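Glutamine cyclotransferase (Zymomonas mobilis, PDB 3NOL) catalyses the cyclisation of N-terminal glutamine residues of peptides and proteins to pyroglutamate, with release of ammonia. Local coordinates at residues G131-H134 with L139-S142; E183-V188 with I194-P199; N211-E216 with K248-T253; I230-D233 with R238-V241. All blocks are in the same frame, centred on the assembly; numbering follows the deposited sequence.

Contacts 1, 2 and 4 are hairpins in three blades of a beta-propeller. Along the chain contact 1 closes before contact 2 opens, both precede contact 3, and contact 3 encloses contact 4. The centres of contacts 1 and 2 are about 11 Å apart, and the two touch through Ile140 and Ile184. Contact 4 meets contact 2 where Ile194 packs on Ile230 and Val241. Contacts 1, 2 and 4 lie round the central calcium ion, which Ile230 of contact 4 binds. Contact 3 lies about 16 Å from the chain's centre and about 24 Å from contact 1 between centres, yet its strand 248-256 pairs directly with strand 238-243 of contact 4.

Contact 1: G131-H134 with L139-S142; sequences GLTH and LIMS
Ile140 and Thr133 form an antiparallel hydrogen-bonded pair, with Ile140 giving up more surface here than any other residue. Ile140 N donates to Thr133 O at 2.8 Å, coming from above the carbonyl plane, whereas Thr133 N reaches Ile140 O at 2.9 Å within its plane. The two side chains run abreast from neighbouring strands, Thr133 CG2 standing 4.2 Å from Ile140 CB, while Thr133 OG1 turns to Trp179 N. On the other face Leu139 sits between two neighbours: its CD2 touches His134 CB at 3.9 Å, and its CB meets Leu132 CD1. With its CG swung opposite the backbone N (chi1 -174°), Leu132 carries CD1 across to Met141 CB, 3.7 Å away. Gly131 closes the far end with two bonds to one residue, its O accepting Ser142 N at 3.0 Å and its N donating to Ser142 OG at 2.8 Å along a bent path. Replacing Ser142 with an alanine would probably leave both Gly131 N and the carbonyl of Asn175, which OG also binds, without their side-chain partner. The hairpin begins a propeller blade: strand 147-151 continues the sheet beyond Leu139 and Met141, strand 177-180 covers the face of Thr133 and Ile140, and strands 89-95 and 98-103 receive Leu132 and Leu139.

Contact 2: E183-V188 with I194-P199; sequences EIFANV and IVRIDP
Arg196 runs alongside Phe185, the two side chains rising together from a non-hydrogen-bonded pair of the hairpin. Its CG lies over one face of the Phe185 ring, 4.0 Å from the centroid and 26° off the normal, a CH-pi contact displaced toward the rim. A bend at chi3 then brings the guanidinium past the ring's end, where Phe185 CZ comes over one of its faces, the two planes inclined by 56°. The guanidinium's edge is left for Glu183: OE1 lies in its plane, 2.9 Å from Arg196 NE in a fairly straight salt-bridge bond, with a weak second bond from NH1. Carboxylate and guanidinium planes stand 78° apart, and both bonds go to OE1. Tyr29 adds a cation-pi contact to the same charge. Farther along this face, Asn187 lies beside Ile194, with ND2 3.7 Å from Ile194 CG1, while its OD1 accepts Gly229 N. The reverse face is aliphatic: Ile184 meets Ile197, and the side chains of Val188 and Val195 lie crosswise, CG2 touching CG1. Within the blade the hairpin lies between strands 177-180 and 204-209, and Asn187 and Ile194 pack against strand 227-233 of the last blade.

Contact 3: N211-E216 with K248-T253; sequences NGILAE and KVFEIT
Ile213 lies flat over the ring of Phe250, and this one overlap makes most of the contact. CG1 of Ile213 stands 4.0 Å from the centroid of the Phe250 ring and only 13° off its normal, a CH-pi contact over the middle of the face. The end of the branch continues inward, so that Ile213 CD1 comes 3.8 Å from Phe250 CD1 and then 4.3 Å from Ile252 CG2, the next side chain on the same side of the strand. The two main side chains overlap head to tail, an arrangement that the Ile213 CG1 branch achieves by lying roughly opposite its own backbone N (chi1 -157°). Lys248 CB covers the other face of the ring, off centre, and the aromatic is thereby held from both sides. At its edge, near the ring plane, Glu216 O approaches Phe250 CE2 at 3.8 Å; the carbonyl probably meets the slightly positive rim of hydrogens there.

A short 3-10 turn presents these groups. It is closed by Ala215 N to Gly212 O at 3.1 Å and by Glu216 N to Ile213 O at 3.0 Å, and Gly212 enters it at backbone angles where a side chain would press on the carbonyl O of Asn211. Outside the turn, Glu216 OE2 is hydrogen-bonded to Tyr31 OH, while Asn211 is tied to Asn192 and Asp209. The contact lays the connection from strand 204-209, the outermost strand of the preceding blade, to strand 227-233 against the last blade, where strand 248-256 pairs with strands 28-38 and 238-243.

Contact 4: I230-D233 with R238-V241; sequences IAWD and RLFV. With CA (calcium ion), chain B.
Ala231 and Phe240 exchange two nearly straight backbone hydrogen bonds, Ala231 N to Phe240 O and Phe240 N to Ala231 O, both 2.8 Å long. Asp233 and Arg238 form the next such pair, their amides and carbonyls again bonded in both directions.

Charge acts at that same pair. Arg238 NE and NH2 both point at Asp233 OD1, the NE bond measuring 2.8 Å, although the modelled position of OD1 is less certain than the rest. Kinked at its third torsion, the chain of Arg238 folds its guanidinium back over this face of the sheet, its plane 69° from the carboxylate, and Phe240 CZ comes over one of its faces. Asp233 OD2 accepts His236 N of the turn. A leucine in place of Arg238 would probably leave the buried Asp233 carboxylate without its charged mate and uncover the rim of the Phe240 ring.

Metal binding uses the opposite edge of strand 227-233. Ile230 O coordinates the calcium ion at 2.4 Å, as does a water, and Phe48, Glu176, Leu177 and Glu178 also bind it. This hairpin is the inner part of the last blade of what is, in this enzyme family, a five-bladed beta-propeller, and the ion sits near the propeller's centre.

Apolar contacts line the face that carries Ile230, Trp232 and Leu239. Trp232 CG is anti to the backbone N (chi1 172°), which lays the six-membered ring along the partner strand, with CE3 3.8 Å from Leu239 CB. Ile230 runs beside Leu239, CG2 to CD1 at 3.8 Å, and both side chains pack on Phe185.

Contact 1: G131-H134 with L139-S142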
loop_
_atom_site.group_PDB
_atom_site.type_symbol
_atom_site.label_atom_id
_atom_site.label_comp_id
_atom_site.label_asym_id
_atom_site.label_seq_id
_atom_site.Cartn_x
_atom_site.Cartn_y
_atom_site.Cartn_z
ATOM N N GLY A 131 -5.983 -2.706 -0.747
ATOM C CA GLY A 131 -4.653 -2.745 -0.116
ATOM C C GLY A 131 -4.391 -4.010 0.701
ATOM O O GLY A 131 -5.326 -4.663 1.164
ATOM N N LEU A 132 -3.105 -4.351 0.869
ATOM C CA LEU A 132 -2.714 -5.511 1.650
ATOM C C LEU A 132 -1.397 -5.228 2.377
ATOM O O LEU A 132 -0.483 -4.671 1.806
ATOM C CB LEU A 132 -2.584 -6.742 0.760
ATOM C CG LEU A 132 -2.316 -8.085 1.426
ATOM C CD1 LEU A 132 -3.554 -8.535 2.248
ATOM C CD2 LEU A 132 -1.945 -9.139 0.344
ATOM N N THR A 133 -1.349 -5.598 3.648
ATOM C CA THR A 133 -0.109 -5.518 4.442
ATOM C C THR A 133 -0.147 -6.702 5.438
ATOM O O THR A 133 -1.003 -7.606 5.308
ATOM C CB THR A 133 0.062 -4.106 5.145
ATOM O OG1 THR A 133 1.363 -4.003 5.756
ATOM C CG2 THR A 133 -1.034 -3.871 6.211
ATOM N N HIS A 134 0.746 -6.697 6.422
ATOM C CA HIS A 134 0.762 -7.757 7.417
ATOM C C HIS A 134 1.387 -7.289 8.711
ATOM O O HIS A 134 2.134 -6.322 8.722
ATOM C CB HIS A 134 1.494 -9.001 6.897
ATOM C CG HIS A 134 2.988 -8.887 6.883
ATOM N ND1 HIS A 134 3.768 -9.181 7.986
ATOM C CD2 HIS A 134 3.846 -8.554 5.891
ATOM C CE1 HIS A 134 5.046 -9.050 7.668
ATOM N NE2 HIS A 134 5.121 -8.658 6.407
ATOM N N LEU A 139 -2.185 -11.350 7.712
ATOM C CA LEU A 139 -2.314 -10.418 6.588
ATOM C C LEU A 139 -3.516 -9.543 6.877
ATOM O O LEU A 139 -4.488 -10.001 7.474
ATOM C CB LEU A 139 -2.538 -11.175 5.280
ATOM C CG LEU A 139 -1.252 -11.884 4.806
ATOM C CD1 LEU A 139 -1.515 -13.189 3.987
ATOM C CD2 LEU A 139 -0.267 -10.937 4.072
ATOM N N ILE A 140 -3.481 -8.311 6.381
ATOM C CA ILE A 140 -4.541 -7.366 6.665
ATOM C C ILE A 140 -4.904 -6.729 5.335
ATOM O O ILE A 140 -4.028 -6.181 4.650
ATOM C CB ILE A 140 -4.091 -6.281 7.653
ATOM C CG1 ILE A 140 -3.556 -6.895 8.961
ATOM C CG2 ILE A 140 -5.250 -5.288 7.896
ATOM C CD1 ILE A 140 -2.768 -5.883 9.759
ATOM N N MET A 141 -6.173 -6.849 4.956
ATOM C CA MET A 141 -6.632 -6.375 3.663
ATOM C C MET A 141 -7.765 -5.340 3.764
ATOM O O MET A 141 -8.698 -5.495 4.569
ATOM C CB MET A 141 -7.053 -7.552 2.769
ATOM C CG MET A 141 -8.345 -8.239 3.099
ATOM S SD MET A 141 -8.680 -9.596 1.915
ATOM C CE MET A 141 -9.146 -8.745 0.421
ATOM N N SER A 142 -7.652 -4.291 2.949
ATOM C CA SER A 142 -8.724 -3.307 2.749
ATOM C C SER A 142 -9.417 -3.604 1.405
ATOM O O SER A 142 -8.924 -4.419 0.597
ATOM C CB SER A 142 -8.148 -1.886 2.710
ATOM O OG SER A 142 -7.200 -1.753 1.647
#

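Contact 2: E183-V188 with I194-P199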
loop_
_atom_site.group_PDB
_atom_site.type_symbol
_atom_site.label_atom_id
_atom_site.label_comp_id
_atom_site.label_asym_id
_atom_site.label_seq_id
_atom_site.Cartn_x
_atom_site.Cartn_y
_atom_site.Cartn_z
ATOM N N GLU A 183 0.576 0.182 14.325
ATOM C CA GLU A 183 -0.600 0.831 13.744
ATOM C C GLU A 183 -0.836 0.429 12.285
ATOM O O GLU A 183 0.104 0.086 11.557
ATOM C CB GLU A 183 -0.473 2.362 13.841
ATOM C CG GLU A 183 -0.428 2.839 15.269
ATOM C CD GLU A 183 -0.511 4.341 15.418
ATOM O OE1 GLU A 183 -0.221 5.074 14.456
ATOM O OE2 GLU A 183 -0.869 4.783 16.535
ATOM N N ILE A 184 -2.091 0.498 11.855
ATOM C CA ILE A 184 -2.365 0.321 10.424
ATOM C C ILE A 184 -2.452 1.712 9.780
ATOM O O ILE A 184 -3.320 2.508 10.140
ATOM C CB ILE A 184 -3.680 -0.484 10.166
ATOM C CG1 ILE A 184 -3.635 -1.870 10.841
ATOM C CG2 ILE A 184 -3.973 -0.548 8.638
ATOM C CD1 ILE A 184 -4.985 -2.455 11.065
ATOM N N PHE A 185 -1.518 2.026 8.886
ATOM C CA PHE A 185 -1.614 3.247 8.065
ATOM C C PHE A 185 -2.402 2.894 6.791
ATOM O O PHE A 185 -2.135 1.858 6.160
ATOM C CB PHE A 185 -0.228 3.727 7.651
ATOM C CG PHE A 185 0.572 4.440 8.763
ATOM C CD1 PHE A 185 0.326 4.199 10.132
ATOM C CD2 PHE A 185 1.591 5.315 8.404
ATOM C CE1 PHE A 185 1.088 4.843 11.135
ATOM C CE2 PHE A 185 2.377 5.967 9.383
ATOM C CZ PHE A 185 2.121 5.726 10.759
ATOM N N ALA A 186 -3.335 3.760 6.392
ATOM C CA ALA A 186 -4.096 3.503 5.161
ATOM C C ALA A 186 -4.247 4.750 4.323
ATOM O O ALA A 186 -4.591 5.812 4.858
ATOM C CB ALA A 186 -5.488 2.971 5.487
ATOM N N ASN A 187 -3.992 4.645 3.020
ATOM C CA ASN A 187 -4.447 5.706 2.127
ATOM C C ASN A 187 -5.974 5.742 2.165
ATOM O O ASN A 187 -6.620 4.700 2.284
ATOM C CB ASN A 187 -3.983 5.473 0.685
ATOM C CG ASN A 187 -2.491 5.679 0.513
ATOM O OD1 ASN A 187 -1.739 4.715 0.434
ATOM N ND2 ASN A 187 -2.059 6.938 0.451
ATOM N N VAL A 188 -6.528 6.951 2.069
ATOM C CA VAL A 188 -7.945 7.133 1.861
ATOM C C VAL A 188 -8.097 7.674 0.434
ATOM O O VAL A 188 -7.688 8.805 0.119
ATOM C CB VAL A 188 -8.555 8.097 2.883
ATOM C CG1 VAL A 188 -10.068 8.224 2.627
ATOM C CG2 VAL A 188 -8.213 7.648 4.326
ATOM N N ILE A 194 -3.414 10.208 4.962
ATOM C CA ILE A 194 -3.194 8.844 5.383
ATOM C C ILE A 194 -3.665 8.744 6.810
ATOM O O ILE A 194 -3.267 9.554 7.650
ATOM C CB ILE A 194 -1.694 8.454 5.263
ATOM C CG1 ILE A 194 -1.272 8.412 3.780
ATOM C CG2 ILE A 194 -1.415 7.142 6.026
ATOM C CD1 ILE A 194 0.235 8.351 3.597
ATOM N N VAL A 195 -4.557 7.804 7.077
ATOM C CA VAL A 195 -5.045 7.621 8.451
ATOM C C VAL A 195 -4.238 6.568 9.183
ATOM O O VAL A 195 -3.770 5.591 8.599
ATOM C CB VAL A 195 -6.555 7.316 8.539
ATOM C CG1 VAL A 195 -7.379 8.532 8.043
ATOM C CG2 VAL A 195 -6.912 6.034 7.794
ATOM N N ARG A 196 -4.068 6.816 10.473
ATOM C CA ARG A 196 -3.396 5.893 11.376
ATOM C C ARG A 196 -4.507 5.232 12.196
ATOM O O ARG A 196 -5.268 5.925 12.868
ATOM C CB ARG A 196 -2.422 6.665 12.285
ATOM C CG ARG A 196 -1.397 7.492 11.508
ATOM C CD ARG A 196 -0.580 8.417 12.408
ATOM N NE ARG A 196 0.332 7.645 13.243
ATOM C CZ ARG A 196 1.470 8.112 13.754
ATOM N NH1 ARG A 196 2.230 7.305 14.482
ATOM N NH2 ARG A 196 1.871 9.359 13.505
ATOM N N ILE A 197 -4.588 3.905 12.117
ATOM C CA ILE A 197 -5.694 3.142 12.678
ATOM C C ILE A 197 -5.238 2.251 13.837
ATOM O O ILE A 197 -4.247 1.495 13.708
ATOM C CB ILE A 197 -6.378 2.267 11.579
ATOM C CG1 ILE A 197 -6.928 3.149 10.445
ATOM C CG2 ILE A 197 -7.486 1.447 12.185
ATOM C CD1 ILE A 197 -7.229 2.371 9.141
ATOM N N ASP A 198 -5.956 2.353 14.958
ATOM C CA ASP A 198 -5.728 1.477 16.111
ATOM C C ASP A 198 -6.235 0.068 15.747
ATOM O O ASP A 198 -7.419 -0.126 15.553
ATOM C CB ASP A 198 -6.484 2.045 17.328
ATOM C CG ASP A 198 -6.266 1.238 18.610
ATOM O OD1 ASP A 198 -5.903 0.041 18.545
ATOM O OD2 ASP A 198 -6.462 1.833 19.690
ATOM N N PRO A 199 -5.336 -0.924 15.662
ATOM C CA PRO A 199 -5.793 -2.248 15.228
ATOM C C PRO A 199 -6.732 -2.962 16.231
ATOM O O PRO A 199 -7.396 -3.909 15.832
ATOM C CB PRO A 199 -4.490 -3.037 15.040
ATOM C CG PRO A 199 -3.518 -2.383 15.994
ATOM C CD PRO A 199 -3.886 -0.896 15.944
#

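Contact 3: N211-E216 with K248-T253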
loop_
_atom_site.group_PDB
_atom_site.type_symbol
_atom_site.label_atom_id
_atom_site.label_comp_id
_atom_site.label_asym_id
_atom_site.label_seq_id
_atom_site.Cartn_x
_atom_site.Cartn_y
_atom_site.Cartn_z
ATOM N N ASN A 211 -1.332 17.005 1.767
ATOM C CA ASN A 211 -1.710 18.047 0.819
ATOM C C ASN A 211 -0.530 18.968 0.564
ATOM O O ASN A 211 0.190 19.335 1.494
ATOM C CB ASN A 211 -2.943 18.807 1.294
ATOM C CG ASN A 211 -4.220 18.055 0.998
ATOM O OD1 ASN A 211 -4.641 17.970 -0.156
ATOM N ND2 ASN A 211 -4.844 17.502 2.034
ATOM N N GLY A 212 -0.304 19.277 -0.710
ATOM C CA GLY A 212 0.808 20.149 -1.103
ATOM C C GLY A 212 2.138 19.468 -1.392
ATOM O O GLY A 212 3.070 20.109 -1.908
ATOM N N ILE A 213 2.245 18.173 -1.086
ATOM C CA ILE A 213 3.483 17.440 -1.341
ATOM C C ILE A 213 3.854 17.407 -2.846
ATOM O O ILE A 213 5.029 17.394 -3.181
ATOM C CB ILE A 213 3.498 16.024 -0.678
ATOM C CG1 ILE A 213 4.939 15.547 -0.470
ATOM C CG2 ILE A 213 2.648 15.040 -1.481
ATOM C CD1 ILE A 213 5.091 14.403 0.463
ATOM N N LEU A 214 2.856 17.425 -3.734
ATOM C CA LEU A 214 3.135 17.448 -5.187
ATOM C C LEU A 214 3.901 18.678 -5.642
ATOM O O LEU A 214 4.622 18.620 -6.635
ATOM C CB LEU A 214 1.860 17.290 -6.019
ATOM C CG LEU A 214 1.401 15.873 -6.337
ATOM C CD1 LEU A 214 0.350 15.933 -7.456
ATOM C CD2 LEU A 214 2.574 14.954 -6.721
ATOM N N ALA A 215 3.723 19.787 -4.923
ATOM C CA ALA A 215 4.439 21.038 -5.186
ATOM C C ALA A 215 5.955 20.894 -4.945
ATOM O O ALA A 215 6.750 21.681 -5.467
ATOM C CB ALA A 215 3.847 22.174 -4.322
ATOM N N GLU A 216 6.337 19.865 -4.177
ATOM C CA GLU A 216 7.737 19.552 -3.869
ATOM C C GLU A 216 8.274 18.352 -4.697
ATOM O O GLU A 216 9.379 17.850 -4.441
ATOM C CB GLU A 216 7.895 19.287 -2.353
ATOM C CG GLU A 216 7.617 20.541 -1.474
ATOM C CD GLU A 216 7.713 20.275 0.032
ATOM O OE1 GLU A 216 8.801 19.881 0.522
ATOM O OE2 GLU A 216 6.700 20.475 0.736
ATOM N N LYS A 248 7.833 10.832 -8.019
ATOM C CA LYS A 248 8.733 10.555 -6.888
ATOM C C LYS A 248 8.123 9.585 -5.882
ATOM O O LYS A 248 6.904 9.509 -5.768
ATOM C CB LYS A 248 9.085 11.852 -6.125
ATOM C CG LYS A 248 9.785 12.974 -6.922
ATOM C CD LYS A 248 11.176 12.590 -7.446
ATOM C CE LYS A 248 11.814 13.809 -8.151
ATOM N NZ LYS A 248 13.141 13.477 -8.767
ATOM N N VAL A 249 8.992 8.875 -5.150
ATOM C CA VAL A 249 8.668 8.289 -3.859
ATOM C C VAL A 249 9.340 9.217 -2.841
ATOM O O VAL A 249 10.525 9.545 -2.994
ATOM C CB VAL A 249 9.258 6.866 -3.681
ATOM C CG1 VAL A 249 8.939 6.309 -2.281
ATOM C CG2 VAL A 249 8.744 5.921 -4.777
ATOM N N PHE A 250 8.601 9.618 -1.822
ATOM C CA PHE A 250 9.136 10.511 -0.793
ATOM C C PHE A 250 9.410 9.717 0.466
ATOM O O PHE A 250 8.533 9.000 0.965
ATOM C CB PHE A 250 8.136 11.612 -0.436
ATOM C CG PHE A 250 7.818 12.534 -1.582
ATOM C CD1 PHE A 250 6.641 12.375 -2.295
ATOM C CD2 PHE A 250 8.716 13.548 -1.958
ATOM C CE1 PHE A 250 6.334 13.214 -3.381
ATOM C CE2 PHE A 250 8.430 14.398 -3.035
ATOM C CZ PHE A 250 7.220 14.232 -3.748
ATOM N N GLU A 251 10.619 9.874 0.993
ATOM C CA GLU A 251 10.927 9.402 2.331
ATOM C C GLU A 251 10.614 10.574 3.262
ATOM O O GLU A 251 11.184 11.673 3.102
ATOM C CB GLU A 251 12.398 9.006 2.415
ATOM C CG GLU A 251 12.824 8.606 3.804
ATOM C CD GLU A 251 14.319 8.282 3.898
ATOM O OE1 GLU A 251 14.806 8.173 5.042
ATOM O OE2 GLU A 251 14.981 8.137 2.849
ATOM N N ILE A 252 9.693 10.346 4.193
ATOM C CA ILE A 252 9.181 11.437 5.047
ATOM C C ILE A 252 9.279 11.135 6.533
ATOM O O ILE A 252 9.159 9.984 6.963
ATOM C CB ILE A 252 7.698 11.803 4.735
ATOM C CG1 ILE A 252 6.757 10.584 4.933
ATOM C CG2 ILE A 252 7.558 12.424 3.356
ATOM C CD1 ILE A 252 5.245 10.986 4.900
ATOM N N THR A 253 9.474 12.187 7.319
ATOM C CA THR A 253 9.245 12.109 8.766
ATOM C C THR A 253 7.934 12.843 9.107
ATOM O O THR A 253 7.406 13.596 8.281
ATOM C CB THR A 253 10.448 12.672 9.574
ATOM O OG1 THR A 253 10.694 14.018 9.174
ATOM C CG2 THR A 253 11.733 11.807 9.346
#

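Contact 4: I230-D233 with R238-V241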
loop_
_atom_site.group_PDB
_atom_site.type_symbol
_atom_site.label_atom_id
_atom_site.label_comp_id
_atom_site.label_asym_id
_atom_site.label_seq_id
_atom_site.Cartn_x
_atom_site.Cartn_y
_atom_site.Cartn_z
ATOM N N ILE A 230 2.192 3.234 0.486
ATOM C CA ILE A 230 2.897 3.500 1.729
ATOM C C ILE A 230 3.789 2.316 1.991
ATOM O O ILE A 230 3.277 1.194 1.997
ATOM C CB ILE A 230 1.941 3.558 2.923
ATOM C CG1 ILE A 230 0.762 4.506 2.662
ATOM C CG2 ILE A 230 2.731 3.969 4.182
ATOM C CD1 ILE A 230 -0.355 4.405 3.699
ATOM N N ALA A 231 5.079 2.560 2.251
ATOM C CA ALA A 231 6.006 1.460 2.621
ATOM C C ALA A 231 6.818 1.860 3.837
ATOM O O ALA A 231 7.018 3.054 4.080
ATOM C CB ALA A 231 6.932 1.127 1.473
ATOM N N TRP A 232 7.303 0.862 4.572
ATOM C CA TRP A 232 7.960 1.114 5.837
ATOM C C TRP A 232 9.135 0.167 5.959
ATOM O O TRP A 232 8.993 -1.036 5.779
ATOM C CB TRP A 232 6.953 0.899 6.969
ATOM C CG TRP A 232 7.498 0.943 8.367
ATOM C CD1 TRP A 232 7.494 -0.083 9.283
ATOM C CD2 TRP A 232 8.074 2.078 9.037
ATOM N NE1 TRP A 232 8.046 0.341 10.473
ATOM C CE2 TRP A 232 8.416 1.659 10.353
ATOM C CE3 TRP A 232 8.339 3.398 8.655
ATOM C CZ2 TRP A 232 8.993 2.527 11.293
ATOM C CZ3 TRP A 232 8.920 4.266 9.597
ATOM C CH2 TRP A 232 9.247 3.826 10.889
ATOM N N ASP A 233 10.291 0.752 6.265
ATOM C CA ASP A 233 11.535 0.040 6.445
ATOM C C ASP A 233 11.723 0.004 7.947
ATOM O O ASP A 233 12.089 1.008 8.569
ATOM C CB ASP A 233 12.665 0.816 5.755
ATOM C CG ASP A 233 14.068 0.344 6.144
ATOM O OD1 ASP A 233 15.018 0.959 5.625
ATOM O OD2 ASP A 233 14.216 -0.588 6.965
ATOM N N ARG A 238 12.406 4.032 7.996
ATOM C CA ARG A 238 12.128 4.909 6.851
ATOM C C ARG A 238 10.705 4.709 6.350
ATOM O O ARG A 238 10.325 3.593 5.964
ATOM C CB ARG A 238 13.127 4.661 5.709
ATOM C CG ARG A 238 14.581 5.038 6.041
ATOM C CD ARG A 238 15.532 4.876 4.836
ATOM N NE ARG A 238 15.671 3.463 4.461
ATOM C CZ ARG A 238 16.285 2.994 3.367
ATOM N NH1 ARG A 238 16.850 3.807 2.478
ATOM N NH2 ARG A 238 16.335 1.675 3.160
ATOM N N LEU A 239 9.936 5.797 6.354
ATOM C CA LEU A 239 8.575 5.792 5.840
ATOM C C LEU A 239 8.570 6.383 4.425
ATOM O O LEU A 239 9.076 7.492 4.213
ATOM C CB LEU A 239 7.673 6.630 6.749
ATOM C CG LEU A 239 6.176 6.695 6.426
ATOM C CD1 LEU A 239 5.536 5.320 6.442
ATOM C CD2 LEU A 239 5.447 7.647 7.375
ATOM N N PHE A 240 7.987 5.649 3.485
ATOM C CA PHE A 240 7.984 6.036 2.074
ATOM C C PHE A 240 6.542 6.162 1.604
ATOM O O PHE A 240 5.719 5.264 1.858
ATOM C CB PHE A 240 8.658 4.964 1.207
ATOM C CG PHE A 240 10.099 4.701 1.551
ATOM C CD1 PHE A 240 11.102 5.563 1.084
ATOM C CD2 PHE A 240 10.449 3.595 2.339
ATOM C CE1 PHE A 240 12.437 5.304 1.375
ATOM C CE2 PHE A 240 11.791 3.333 2.638
ATOM C CZ PHE A 240 12.777 4.176 2.161
ATOM N N VAL A 241 6.256 7.236 0.876
ATOM C CA VAL A 241 4.914 7.416 0.298
ATOM C C VAL A 241 5.025 7.781 -1.183
ATOM O O VAL A 241 5.970 8.474 -1.600
ATOM C CB VAL A 241 4.094 8.489 1.052
ATOM C CG1 VAL A 241 3.798 8.028 2.505
ATOM C CG2 VAL A 241 4.824 9.855 1.043
HETATM CA CA CA B . 2.058 -0.893 1.674
HETATM O O HOH W 1 1.916 -3.284 1.697
#